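Local coordinates for protein kallistatin (Homo sapiens, PDB 6F4V) that inhibits tissue kallikrein as a serpin, forming a stable equimolar complex with the enzyme and being cleaved at its reactive site, at residues L210-R213 against Y214-C217. Numbering follows the deposited sequence.
Sequences LHDR and YLPC. With Z9L (methyl 2,3,6-tri-O-sulfo-alpha-D-glucopyranoside), chain C; Z9K (3-O-methyl-2-O-sulfo-alpha-L-idopyranuronic acid), chain B.
The side chain of D212 reaches forward to the backbone N-H groups of Y214 and L215, and lies alongside the L215 side chain, a compact example of how one carboxylate can organise a turn. Its CG lies anti to the backbone N (chi1 -164°), which brings D212 OD1 to within 2.8 Å of Y214 N, on the anti side and 20° out of the carboxylate plane. D212 OD1 takes a second, weak bond from L215 N at 3.2 Å. OD2, lying alongside L215 CD1, is satisfied by a salt bridge to R254 and a hydrogen bond from W255, both on helix 249-258. The backbone closes the loop: D212 N donates to C217 O at 2.9 Å, and a water donates to both D212 O and C217 O. Replacing D212 by an alanine would probably leave Y214 N and R254 without their carboxylate partner and let the turn shift. Outward, R213 N gives a nearly straight bond (169°) to sulfate oxygen O11 of Z9L, while R213 NH1 donates to Z9K O7 at 2.7 Å. Methyl C7 of Z9L sits over the Y214 ring face. The arrangement is an Asx turn within the connection between antiparallel strands 206-211 and 217-223, here presenting the sulfated-glycan site of this serpin.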
ATOM      1  N   LEU A 210     -18.773  -9.395  12.060  1.00 29.07           N
ATOM      2  CA  LEU A 210     -19.148 -10.796  12.157  1.00 29.55           C
ATOM      3  C   LEU A 210     -18.108 -11.557  12.938  1.00 30.64           C
ATOM      4  O   LEU A 210     -16.920 -11.156  12.995  1.00 28.25           O
ATOM      5  CB  LEU A 210     -19.326 -11.411  10.777  1.00 30.64           C
ATOM      6  CG  LEU A 210     -18.128 -11.393   9.833  1.00 30.82           C
ATOM      7  CD1 LEU A 210     -17.139 -12.538  10.037  1.00 31.52           C
ATOM      8  CD2 LEU A 210     -18.655 -11.400   8.401  1.00 31.95           C
ATOM      9  N   HIS A 211     -18.564 -12.644  13.553  1.00 30.60           N
ATOM     10  CA  HIS A 211     -17.685 -13.661  14.126  1.00 32.58           C
ATOM     11  C   HIS A 211     -17.725 -14.819  13.149  1.00 32.50           C
ATOM     12  O   HIS A 211     -18.787 -15.436  12.932  1.00 32.61           O
ATOM     13  CB  HIS A 211     -18.171 -14.062  15.525  1.00 33.65           C
ATOM     14  CG  HIS A 211     -18.384 -12.902  16.450  1.00 35.66           C
ATOM     15  ND1 HIS A 211     -17.354 -12.092  16.888  1.00 36.42           N
ATOM     16  CD2 HIS A 211     -19.514 -12.416  17.031  1.00 36.78           C
ATOM     17  CE1 HIS A 211     -17.838 -11.166  17.704  1.00 37.64           C
ATOM     18  NE2 HIS A 211     -19.147 -11.340  17.805  1.00 37.04           N
ATOM     19  N   ASP A 212     -16.592 -15.096  12.504  1.00 30.79           N
ATOM     20  CA  ASP A 212     -16.563 -16.017  11.375  1.00 31.83           C
ATOM     21  C   ASP A 212     -16.789 -17.445  11.939  1.00 34.17           C
ATOM     22  O   ASP A 212     -16.121 -17.853  12.912  1.00 32.57           O
ATOM     23  CB  ASP A 212     -15.220 -15.883  10.632  1.00 30.43           C
ATOM     24  CG  ASP A 212     -15.227 -16.486   9.248  1.00 31.04           C
ATOM     25  OD1 ASP A 212     -15.791 -17.592   9.048  1.00 30.31           O
ATOM     26  OD2 ASP A 212     -14.593 -15.893   8.336  1.00 29.44           O
ATOM     27  N   ARG A 213     -17.729 -18.176  11.349  1.00 35.99           N
ATOM     28  CA  ARG A 213     -17.981 -19.570  11.765  1.00 39.40           C
ATOM     29  C   ARG A 213     -17.117 -20.603  11.048  1.00 39.27           C
ATOM     30  O   ARG A 213     -17.106 -21.761  11.452  1.00 41.09           O
ATOM     31  CB  ARG A 213     -19.474 -19.911  11.655  1.00 41.20           C
ATOM     32  CG  ARG A 213     -20.320 -19.090  12.631  1.00 43.14           C
ATOM     33  CD  ARG A 213     -21.815 -19.229  12.379  1.00 46.07           C
ATOM     34  NE  ARG A 213     -22.290 -20.588  12.646  0.49 48.25           N
ATOM     35  CZ  ARG A 213     -23.452 -21.088  12.225  0.69 51.16           C
ATOM     36  NH1 ARG A 213     -24.299 -20.353  11.491  0.81 53.63           N
ATOM     37  NH2 ARG A 213     -23.770 -22.342  12.522  0.69 52.18           N
ATOM     38  N   TYR A 214     -16.427 -20.204   9.983  1.00 38.06           N
ATOM     39  CA  TYR A 214     -15.494 -21.066   9.267  1.00 39.17           C
ATOM     40  C   TYR A 214     -14.037 -20.836   9.698  1.00 37.56           C
ATOM     41  O   TYR A 214     -13.185 -21.681   9.421  1.00 39.53           O
ATOM     42  CB  TYR A 214     -15.552 -20.839   7.746  1.00 41.96           C
ATOM     43  CG  TYR A 214     -16.718 -21.431   6.966  1.00 46.43           C
ATOM     44  CD1 TYR A 214     -17.892 -20.693   6.739  1.00 49.91           C
ATOM     45  CD2 TYR A 214     -16.625 -22.708   6.390  1.00 49.46           C
ATOM     46  CE1 TYR A 214     -18.941 -21.216   5.985  1.00 51.68           C
ATOM     47  CE2 TYR A 214     -17.666 -23.241   5.650  1.00 51.71           C
ATOM     48  CZ  TYR A 214     -18.822 -22.498   5.439  1.00 53.25           C
ATOM     49  OH  TYR A 214     -19.853 -23.051   4.702  1.00 54.42           O
ATOM     50  N   LEU A 215     -13.728 -19.688  10.298  1.00 34.18           N
ATOM     51  CA  LEU A 215     -12.348 -19.324  10.614  1.00 33.44           C
ATOM     52  C   LEU A 215     -12.252 -18.768  12.005  1.00 31.90           C
ATOM     53  O   LEU A 215     -13.196 -18.163  12.484  1.00 31.73           O
ATOM     54  CB  LEU A 215     -11.856 -18.240   9.651  1.00 32.70           C
ATOM     55  CG  LEU A 215     -11.869 -18.584   8.172  1.00 33.77           C
ATOM     56  CD1 LEU A 215     -11.560 -17.313   7.379  1.00 32.78           C
ATOM     57  CD2 LEU A 215     -10.835 -19.662   7.862  1.00 34.74           C
ATOM     58  N   PRO A 216     -11.085 -18.901  12.648  1.00 31.49           N
ATOM     59  CA  PRO A 216     -10.933 -18.388  14.008  1.00 30.79           C
ATOM     60  C   PRO A 216     -10.664 -16.873  14.049  1.00 29.41           C
ATOM     61  O   PRO A 216      -9.583 -16.434  14.430  1.00 30.11           O
ATOM     62  CB  PRO A 216      -9.747 -19.230  14.559  1.00 31.55           C
ATOM     63  CG  PRO A 216      -8.912 -19.482  13.348  1.00 31.95           C
ATOM     64  CD  PRO A 216      -9.906 -19.679  12.224  1.00 32.31           C
ATOM     65  N   CYS A 217     -11.668 -16.071  13.695  1.00 27.92           N
ATOM     66  CA  CYS A 217     -11.518 -14.624  13.703  1.00 27.22           C
ATOM     67  C   CYS A 217     -12.854 -13.934  13.696  1.00 26.34           C
ATOM     68  O   CYS A 217     -13.885 -14.547  13.406  1.00 25.68           O
ATOM     69  CB  CYS A 217     -10.680 -14.144  12.492  1.00 26.82           C
ATOM     70  SG  CYS A 217     -11.478 -14.289  10.878  1.00 28.04           S
TER
HETATM   71  O4  Z9L C   1     -24.073 -20.886   6.350  0.69 68.80           O
HETATM   72  C4  Z9L C   1     -23.521 -21.367   7.613  0.69 61.83           C
HETATM   73  C5  Z9L C   1     -22.126 -20.828   7.957  0.69 59.19           C
HETATM   74  O5  Z9L C   1     -21.696 -21.394   9.242  0.69 56.04           O
HETATM   75  C6  Z9L C   1     -22.060 -19.334   8.076  0.69 57.46           C
HETATM   76  O6  Z9L C   1     -20.810 -18.965   8.606  0.69 55.92           O
HETATM   77  S1  Z9L C   1     -20.350 -17.400   8.274  0.69 51.65           S
HETATM   78  O7  Z9L C   1     -20.088 -17.341   6.631  0.69 52.32           O
HETATM   79  O11 Z9L C   1     -18.973 -17.042   9.100  0.69 51.14           O
HETATM   80  O15 Z9L C   1     -21.587 -16.372   8.699  0.69 53.34           O
HETATM   81  C3  Z9L C   1     -23.404 -22.858   7.449  0.69 59.57           C
HETATM   82  O3  Z9L C   1     -24.770 -23.372   7.390  0.69 58.47           O
HETATM   83  S2  Z9L C   1     -25.074 -24.441   6.163  0.69 58.99           S
HETATM   84  O8  Z9L C   1     -26.659 -24.911   6.235  0.69 59.49           O
HETATM   85  O9  Z9L C   1     -24.086 -25.772   6.343  0.69 58.63           O
HETATM   86  O10 Z9L C   1     -24.754 -23.717   4.712  0.69 59.48           O
HETATM   87  C2  Z9L C   1     -22.621 -23.634   8.472  0.69 57.55           C
HETATM   88  O2  Z9L C   1     -23.499 -24.153   9.494  0.69 59.41           O
HETATM   89  S3  Z9L C   1     -23.171 -25.641  10.189  0.69 53.85           S
HETATM   90  O12 Z9L C   1     -24.544 -26.073  11.018  0.69 55.13           O
HETATM   91  O13 Z9L C   1     -21.925 -25.513  11.262  0.69 52.77           O
HETATM   92  O14 Z9L C   1     -22.802 -26.799   9.047  0.69 51.24           O
HETATM   93  C1  Z9L C   1     -21.478 -22.870   9.171  0.69 55.50           C
HETATM   94  O1  Z9L C   1     -20.297 -23.113   8.509  0.69 51.45           O
HETATM   95  C7  Z9L C   1     -19.078 -22.933   9.241  0.69 49.55           C
HETATM   96  O4  Z9K B   2     -26.367 -19.845   2.781  0.69 81.11           O
HETATM   97  C4  Z9K B   2     -26.477 -19.059   3.964  0.69 81.78           C
HETATM   98  C5  Z9K B   2     -25.196 -18.184   4.181  0.69 80.79           C
HETATM   99  O5  Z9K B   2     -24.159 -18.977   5.055  0.69 80.46           O
HETATM  100  C6  Z9K B   2     -24.557 -17.800   2.982  0.69 80.65           C
HETATM  101  O10 Z9K B   2     -24.233 -18.668   2.112  0.69 78.82           O
HETATM  102  O6  Z9K B   2     -24.281 -16.591   2.765  0.69 78.82           O
HETATM  103  C3  Z9K B   2     -26.801 -19.998   5.098  0.69 82.88           C
HETATM  104  O3  Z9K B   2     -28.250 -20.039   5.296  0.69 84.07           O
HETATM  105  C7  Z9K B   2     -29.016 -20.709   4.326  0.69 84.84           C
HETATM  106  C2  Z9K B   2     -26.171 -19.597   6.382  0.69 80.95           C
HETATM  107  O2  Z9K B   2     -26.606 -20.482   7.473  0.69 84.29           O
HETATM  108  S1  Z9K B   2     -26.842 -19.815   8.995  0.69 84.23           S
HETATM  109  O7  Z9K B   2     -26.575 -20.995  10.139  0.69 83.67           O
HETATM  110  O8  Z9K B   2     -28.389 -19.261   9.138  0.69 81.09           O
HETATM  111  O9  Z9K B   2     -25.791 -18.565   9.260  0.69 85.25           O
HETATM  112  C1  Z9K B   2     -24.678 -19.584   6.303  0.69 78.22           C
HETATM  113  O   HOH W   1     -15.228 -16.661  15.281  1.00 38.23           O